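PDB 4J1Q: polyketide synthase PksJ from Bacillus subtilis subsp. subtilis, which reduces keto groups of polyketide intermediates with NADPH through its ketoreductase domain, acting stereoselectively at alpha and beta positions in the bacillaene assembly line. Local coordinates for residues G292-R297 against G390-A395; I92-Q97 against K302-F307. All coordinates share one frame; numbering follows the deposited sequence.

Overall arrangement
Contact 1 lies at the NADPH pocket and contact 2 between two lobes of the chain, with centres about 19 Å apart. Along the chain their segments alternate: 92-97, 292-297, 302-307, 390-395. The loop after strand 286-289 supplies 292-297 and leads into helix 304-324, whose first turn belongs to contact 2, so a single connection serves both. They also touch directly, through a salt bridge from Arg297 NH1 to Glu306 OE1 (3.5 Å, long and weak). In contact 2 that helix packs on helix 81-98 of the N-terminal part, a join that is consistent with the two-subdomain build of polyketide synthase ketoreductases, in which only the second half holds cofactor.

Contact 1 of 2, residues G292-R297 against G390-A395; sequences GSSKDR and GMQVGA. With NDP (NADPH dihydro-nicotinamide-adenine-dinucleotide phosphate), chain B.
Gln392 NE2 reaches Asp296 OD2 at 2.9 Å, but the bond is weak: the N-H is bent to 123° and the amide and carboxylate planes stand 54° apart. The two side chains reach toward each other from the two loops, and both keep CG anti to the carbonyl carbon, beside the backbone N. Nearer the cofactor, Met391 lies between the two loops and the pyrophosphate. Its chain bends at the last torsion, chi3 -124°, and this brings Met391 CE to 3.3 Å from Ser293 CA. The same methyl, Met391 CE, lies 3.5 Å from O3 of NDP, the oxygen bridging the two phosphates. The sulfur of Met391, SD, passes Ser294 OG at 3.9 Å, a packing contact, and Tyr351 of helix 349-370 touches both Ser294 and Met391. These loops follow strands 286-289 and 377-383 of the Rossmann fold, and both reach the dinucleotide, one at the adenosine ribose and the other at the nicotinamide amide. Gly292 N makes a long, weak bond to the ribose oxygen O4B, while Gly390 O takes a similarly weak one from the amide nitrogen N7N of NDP at 3.2 Å.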
loop_
_atom_site.group_PDB
_atom_site.type_symbol
_atom_site.label_atom_id
_atom_site.label_comp_id
_atom_site.label_asym_id
_atom_site.label_seq_id
_atom_site.Cartn_x
_atom_site.Cartn_y
_atom_site.Cartn_z
ATOM N N GLY A 292 9.854 5.380 -3.455
ATOM C CA GLY A 292 9.173 5.894 -2.284
ATOM C C GLY A 292 10.090 6.082 -1.118
ATOM O O GLY A 292 11.231 5.640 -1.135
ATOM N N SER A 293 9.549 6.633 -0.054
ATOM C CA SER A 293 10.329 7.118 1.051
ATOM C C SER A 293 9.320 7.426 2.144
ATOM O O SER A 293 8.162 7.623 1.852
ATOM C CB SER A 293 11.101 8.386 0.645
ATOM O OG SER A 293 10.233 9.404 0.143
ATOM N N SER A 294 9.726 7.309 3.399
ATOM C CA SER A 294 8.891 7.731 4.500
ATOM C C SER A 294 9.502 8.951 5.154
ATOM O O SER A 294 10.734 9.080 5.217
ATOM C CB SER A 294 8.804 6.620 5.518
ATOM O OG SER A 294 10.077 6.408 6.123
ATOM N N LYS A 295 8.650 9.859 5.622
ATOM C CA LYS A 295 9.125 10.999 6.382
ATOM C C LYS A 295 8.373 11.114 7.688
ATOM O O LYS A 295 7.248 11.606 7.724
ATOM C CB LYS A 295 8.976 12.276 5.561
ATOM C CG LYS A 295 9.818 12.247 4.290
ATOM C CD LYS A 295 9.703 13.511 3.470
ATOM C CE LYS A 295 10.567 13.379 2.214
ATOM N NZ LYS A 295 11.997 13.046 2.519
ATOM N N ASP A 296 8.964 10.642 8.765
ATOM C CA ASP A 296 8.213 10.527 10.004
ATOM C C ASP A 296 7.858 11.854 10.658
ATOM O O ASP A 296 8.715 12.709 10.866
ATOM C CB ASP A 296 8.933 9.622 10.965
ATOM C CG ASP A 296 9.088 8.233 10.403
ATOM O OD1 ASP A 296 8.399 7.941 9.401
ATOM O OD2 ASP A 296 9.931 7.458 10.905
ATOM N N ARG A 297 6.560 12.075 10.810
ATOM C CA ARG A 297 6.034 13.150 11.623
ATOM C C ARG A 297 4.593 12.860 11.999
ATOM O O ARG A 297 3.861 12.304 11.197
ATOM C CB ARG A 297 6.090 14.461 10.868
ATOM C CG ARG A 297 7.223 15.340 11.351
ATOM C CD ARG A 297 6.964 16.768 10.943
ATOM N NE ARG A 297 7.662 17.122 9.710
ATOM C CZ ARG A 297 7.746 18.367 9.253
ATOM N NH1 ARG A 297 8.380 18.619 8.112
ATOM N NH2 ARG A 297 7.195 19.368 9.941
ATOM N N GLY A 390 18.412 0.315 3.891
ATOM C CA GLY A 390 18.451 1.723 4.242
ATOM C C GLY A 390 17.048 2.221 4.497
ATOM O O GLY A 390 16.153 1.438 4.819
ATOM N N MET A 391 16.844 3.522 4.342
ATOM C CA MET A 391 15.777 4.180 5.074
ATOM C C MET A 391 16.086 4.004 6.559
ATOM O O MET A 391 17.190 4.319 7.010
ATOM C CB MET A 391 14.428 3.531 4.740
ATOM C CG MET A 391 13.337 4.504 4.326
ATOM S SD MET A 391 11.790 3.654 3.943
ATOM C CE MET A 391 11.468 4.227 2.280
ATOM N N GLN A 392 15.162 3.389 7.290
ATOM C CA GLN A 392 15.310 3.237 8.742
ATOM C C GLN A 392 16.261 2.103 9.131
ATOM O O GLN A 392 16.410 1.129 8.397
ATOM C CB GLN A 392 13.943 3.041 9.406
ATOM C CG GLN A 392 13.045 4.268 9.351
ATOM C CD GLN A 392 11.571 3.926 9.458
ATOM O OE1 GLN A 392 11.157 2.812 9.135
ATOM N NE2 GLN A 392 10.768 4.887 9.909
ATOM N N VAL A 393 16.941 2.269 10.264
ATOM C CA VAL A 393 17.640 1.170 10.943
ATOM C C VAL A 393 17.216 1.112 12.422
ATOM O O VAL A 393 17.152 2.143 13.091
ATOM C CB VAL A 393 19.179 1.315 10.839
ATOM C CG1 VAL A 393 19.855 -0.034 11.025
ATOM C CG2 VAL A 393 19.578 1.926 9.502
ATOM N N GLY A 394 16.929 -0.090 12.923
ATOM C CA GLY A 394 16.112 -0.275 14.135
ATOM C C GLY A 394 16.698 0.282 15.422
ATOM O O GLY A 394 15.987 0.908 16.222
ATOM N N ALA A 395 17.982 0.010 15.647
ATOM C CA ALA A 395 18.709 0.570 16.790
ATOM C C ALA A 395 17.988 0.310 18.113
ATOM O O ALA A 395 17.613 -0.825 18.413
ATOM C CB ALA A 395 18.949 2.060 16.595
HETATM P PA NDP B . 15.207 3.732 0.033
HETATM O O1A NDP B . 14.748 5.144 0.417
HETATM O O2A NDP B . 16.614 3.245 0.192
HETATM O O5B NDP B . 14.720 3.432 -1.458
HETATM C C5B NDP B . 13.712 4.235 -2.076
HETATM C C4B NDP B . 14.298 4.675 -3.408
HETATM O O4B NDP B . 13.261 5.293 -4.174
HETATM C C3B NDP B . 15.339 5.762 -3.189
HETATM O O3B NDP B . 16.544 5.225 -3.804
HETATM C C2B NDP B . 14.825 6.977 -3.957
HETATM O O2B NDP B . 15.882 7.541 -4.792
HETATM C C1B NDP B . 13.783 6.402 -4.899
HETATM N N9A NDP B . 12.710 7.424 -5.085
HETATM C C8A NDP B . 12.104 8.184 -4.105
HETATM N N7A NDP B . 11.161 8.995 -4.723
HETATM C C5A NDP B . 11.147 8.682 -6.093
HETATM C C6A NDP B . 10.432 9.158 -7.190
HETATM N N6A NDP B . 9.510 10.169 -7.080
HETATM N N1A NDP B . 10.673 8.631 -8.425
HETATM C C2A NDP B . 11.623 7.679 -8.597
HETATM N N3A NDP B . 12.355 7.238 -7.552
HETATM C C4A NDP B . 12.112 7.691 -6.283
HETATM O O3 NDP B . 14.217 2.713 0.798
HETATM P PN NDP B . 14.336 1.131 0.587
HETATM O O1N NDP B . 14.646 0.619 1.991
HETATM O O2N NDP B . 15.142 0.796 -0.654
HETATM O O5D NDP B . 12.801 0.745 0.266
HETATM C C5D NDP B . 12.378 0.183 -0.984
HETATM C C4D NDP B . 10.832 0.153 -0.986
HETATM O O4D NDP B . 10.381 -0.852 -0.051
HETATM C C3D NDP B . 10.251 1.487 -0.494
HETATM O O3D NDP B . 9.106 1.869 -1.293
HETATM C C2D NDP B . 9.868 1.206 0.926
HETATM O O2D NDP B . 8.720 1.992 1.262
HETATM C C1D NDP B . 9.576 -0.300 0.968
HETATM N N1N NDP B . 9.916 -0.878 2.276
HETATM C C2N NDP B . 11.202 -0.916 2.728
HETATM C C3N NDP B . 11.516 -1.420 4.011
HETATM C C7N NDP B . 12.970 -1.467 4.486
HETATM O O7N NDP B . 13.251 -2.194 5.448
HETATM N N7N NDP B . 13.906 -0.662 3.929
HETATM C C4N NDP B . 10.472 -1.841 4.876
HETATM C C5N NDP B . 9.150 -1.760 4.393
HETATM C C6N NDP B . 8.911 -1.262 3.089
HETATM P P2B NDP B . 15.889 9.106 -5.214
HETATM O O1X NDP B . 15.700 9.820 -3.857
HETATM O O2X NDP B . 17.249 9.173 -5.897
HETATM O O3X NDP B . 14.717 9.309 -6.153
#

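Contact 2 of 2, residues I92-Q97 against K302-F307; sequences IFELLQ and KTNEEF
Phe93 and Phe307 stack face to face, with ring centroids 4.2 Å apart and planes inclined by 18°. Phe93 has CG swung opposite its own backbone N (chi1 163°), the same holds for Phe307, and the side chains run antiparallel alongside one another. Phe307 CD1 lies over the centre of the Phe93 ring, whereas Phe93 CG sits toward the rim of Phe307; Phe93 CB adds a CH-pi contact over the same Phe307 face. Gln97 CD, one helical turn on, covers the opposite face of Phe93, offset toward the rim. At the edge of this ring, near its plane, come Lys302 O and Asn304 OD1, the latter 3.3 Å from Phe93 CE2. Gln97 extends beyond CG and its NE2 gives a weak bond to Lys302 O (3.0 Å); the same nitrogen also bonds Ile299 O. Glu94 meets Asn304 at about a right angle: Asn304 ND2 donates to Glu94 OE2 at 2.9 Å on the anti side of the carboxylate, somewhat out of its plane, with the N-H bent to 141°. Lys302 CB lies against the CZ-CE1 edge of Phe93, while its NZ forms salt bridges with Asp350 OD2 and Glu306 OE2. Thr303 is the N-cap of helix 304-324, its OG1 weakly accepting from Glu306 N. The helix thus enters against helix 81-98, where Gln90 and Met89 continue the contact with Asn304 and Phe307, while Ile92 and Leu96 pack on helix 126-136 and Leu95 on strand 70-74.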
loop_
_atom_site.group_PDB
_atom_site.type_symbol
_atom_site.label_atom_id
_atom_site.label_comp_id
_atom_site.label_asym_id
_atom_site.label_seq_id
_atom_site.Cartn_x
_atom_site.Cartn_y
_atom_site.Cartn_z
ATOM N N ILE A 92 -8.863 14.344 4.131
ATOM C CA ILE A 92 -8.994 13.569 5.370
ATOM C C ILE A 92 -7.962 14.044 6.352
ATOM O O ILE A 92 -8.237 14.219 7.547
ATOM C CB ILE A 92 -8.716 12.056 5.198
ATOM C CG1 ILE A 92 -9.610 11.429 4.116
ATOM C CG2 ILE A 92 -8.866 11.350 6.539
ATOM C CD1 ILE A 92 -10.962 12.064 4.004
ATOM N N PHE A 93 -6.762 14.245 5.831
ATOM C CA PHE A 93 -5.617 14.610 6.643
ATOM C C PHE A 93 -5.835 15.972 7.294
ATOM O O PHE A 93 -5.566 16.145 8.492
ATOM C CB PHE A 93 -4.367 14.575 5.760
ATOM C CG PHE A 93 -3.183 15.293 6.327
ATOM C CD1 PHE A 93 -2.497 14.765 7.401
ATOM C CD2 PHE A 93 -2.647 16.391 5.663
ATOM C CE1 PHE A 93 -1.338 15.366 7.849
ATOM C CE2 PHE A 93 -1.490 16.987 6.093
ATOM C CZ PHE A 93 -0.818 16.461 7.180
ATOM N N GLU A 94 -6.428 16.904 6.547
ATOM C CA GLU A 94 -6.648 18.262 7.078
ATOM C C GLU A 94 -7.819 18.277 8.042
ATOM O O GLU A 94 -7.850 19.056 8.967
ATOM C CB GLU A 94 -6.878 19.273 5.956
ATOM C CG GLU A 94 -5.661 19.490 5.075
ATOM C CD GLU A 94 -5.939 20.430 3.919
ATOM O OE1 GLU A 94 -7.047 20.373 3.344
ATOM O OE2 GLU A 94 -5.054 21.246 3.594
ATOM N N LEU A 95 -8.769 17.384 7.810
ATOM C CA LEU A 95 -9.847 17.137 8.746
ATOM C C LEU A 95 -9.349 16.698 10.126
ATOM O O LEU A 95 -9.711 17.283 11.129
ATOM C CB LEU A 95 -10.787 16.100 8.155
ATOM C CG LEU A 95 -11.980 15.691 8.995
ATOM C CD1 LEU A 95 -12.964 16.854 9.151
ATOM C CD2 LEU A 95 -12.647 14.480 8.371
ATOM N N LEU A 96 -8.489 15.688 10.176
ATOM C CA LEU A 96 -7.936 15.229 11.460
ATOM C C LEU A 96 -7.227 16.366 12.190
ATOM O O LEU A 96 -7.512 16.637 13.359
ATOM C CB LEU A 96 -6.948 14.081 11.257
ATOM C CG LEU A 96 -7.513 12.789 10.663
ATOM C CD1 LEU A 96 -6.368 11.861 10.273
ATOM C CD2 LEU A 96 -8.451 12.102 11.642
ATOM N N GLN A 97 -6.263 16.978 11.511
ATOM C CA GLN A 97 -5.494 18.071 12.097
ATOM C C GLN A 97 -6.397 19.040 12.836
ATOM O O GLN A 97 -6.116 19.404 13.973
ATOM C CB GLN A 97 -4.739 18.839 11.022
ATOM C CG GLN A 97 -3.465 18.166 10.579
ATOM C CD GLN A 97 -2.746 18.946 9.492
ATOM O OE1 GLN A 97 -3.376 19.608 8.666
ATOM N NE2 GLN A 97 -1.426 18.869 9.487
ATOM N N LYS A 302 2.718 17.706 10.623
ATOM C CA LYS A 302 3.051 17.506 9.199
ATOM C C LYS A 302 2.546 18.580 8.238
ATOM O O LYS A 302 1.380 18.957 8.304
ATOM C CB LYS A 302 2.405 16.221 8.762
ATOM C CG LYS A 302 3.337 15.279 8.082
ATOM C CD LYS A 302 2.829 13.890 8.377
ATOM C CE LYS A 302 3.314 12.950 7.323
ATOM N NZ LYS A 302 4.737 12.598 7.585
ATOM N N THR A 303 3.340 18.903 7.223
ATOM C CA THR A 303 2.858 19.823 6.199
ATOM C C THR A 303 2.098 19.039 5.136
ATOM O O THR A 303 2.365 17.853 4.919
ATOM C CB THR A 303 4.029 20.586 5.533
ATOM O OG1 THR A 303 5.155 19.703 5.348
ATOM C CG2 THR A 303 4.439 21.771 6.409
ATOM N N ASN A 304 1.165 19.717 4.471
ATOM C CA ASN A 304 0.653 19.265 3.170
ATOM C C ASN A 304 1.732 18.886 2.151
ATOM O O ASN A 304 1.564 17.926 1.387
ATOM C CB ASN A 304 -0.262 20.310 2.553
ATOM C CG ASN A 304 -1.525 20.515 3.354
ATOM O OD1 ASN A 304 -1.830 19.728 4.249
ATOM N ND2 ASN A 304 -2.269 21.574 3.045
ATOM N N GLU A 305 2.792 19.684 2.074
ATOM C CA GLU A 305 3.843 19.431 1.085
ATOM C C GLU A 305 4.527 18.097 1.324
ATOM O O GLU A 305 4.787 17.323 0.378
ATOM C CB GLU A 305 4.889 20.556 1.073
ATOM C CG GLU A 305 4.355 21.902 0.633
ATOM C CD GLU A 305 3.592 22.607 1.733
ATOM O OE1 GLU A 305 2.432 23.017 1.483
ATOM O OE2 GLU A 305 4.154 22.749 2.842
ATOM N N GLU A 306 4.854 17.831 2.582
ATOM C CA GLU A 306 5.517 16.585 2.928
ATOM C C GLU A 306 4.571 15.420 2.664
ATOM O O GLU A 306 4.967 14.399 2.054
ATOM C CB GLU A 306 5.929 16.590 4.397
ATOM C CG GLU A 306 6.894 15.471 4.721
ATOM C CD GLU A 306 7.237 15.404 6.185
ATOM O OE1 GLU A 306 8.436 15.521 6.515
ATOM O OE2 GLU A 306 6.324 15.140 6.997
ATOM N N PHE A 307 3.340 15.573 3.149
ATOM C CA PHE A 307 2.265 14.624 2.898
ATOM C C PHE A 307 2.147 14.226 1.417
ATOM O O PHE A 307 2.287 13.070 1.075
ATOM C CB PHE A 307 0.937 15.202 3.415
ATOM C CG PHE A 307 -0.161 14.188 3.540
ATOM C CD1 PHE A 307 -0.316 13.457 4.712
ATOM C CD2 PHE A 307 -1.003 13.909 2.465
ATOM C CE1 PHE A 307 -1.305 12.486 4.827
ATOM C CE2 PHE A 307 -1.999 12.940 2.575
ATOM C CZ PHE A 307 -2.150 12.227 3.761
#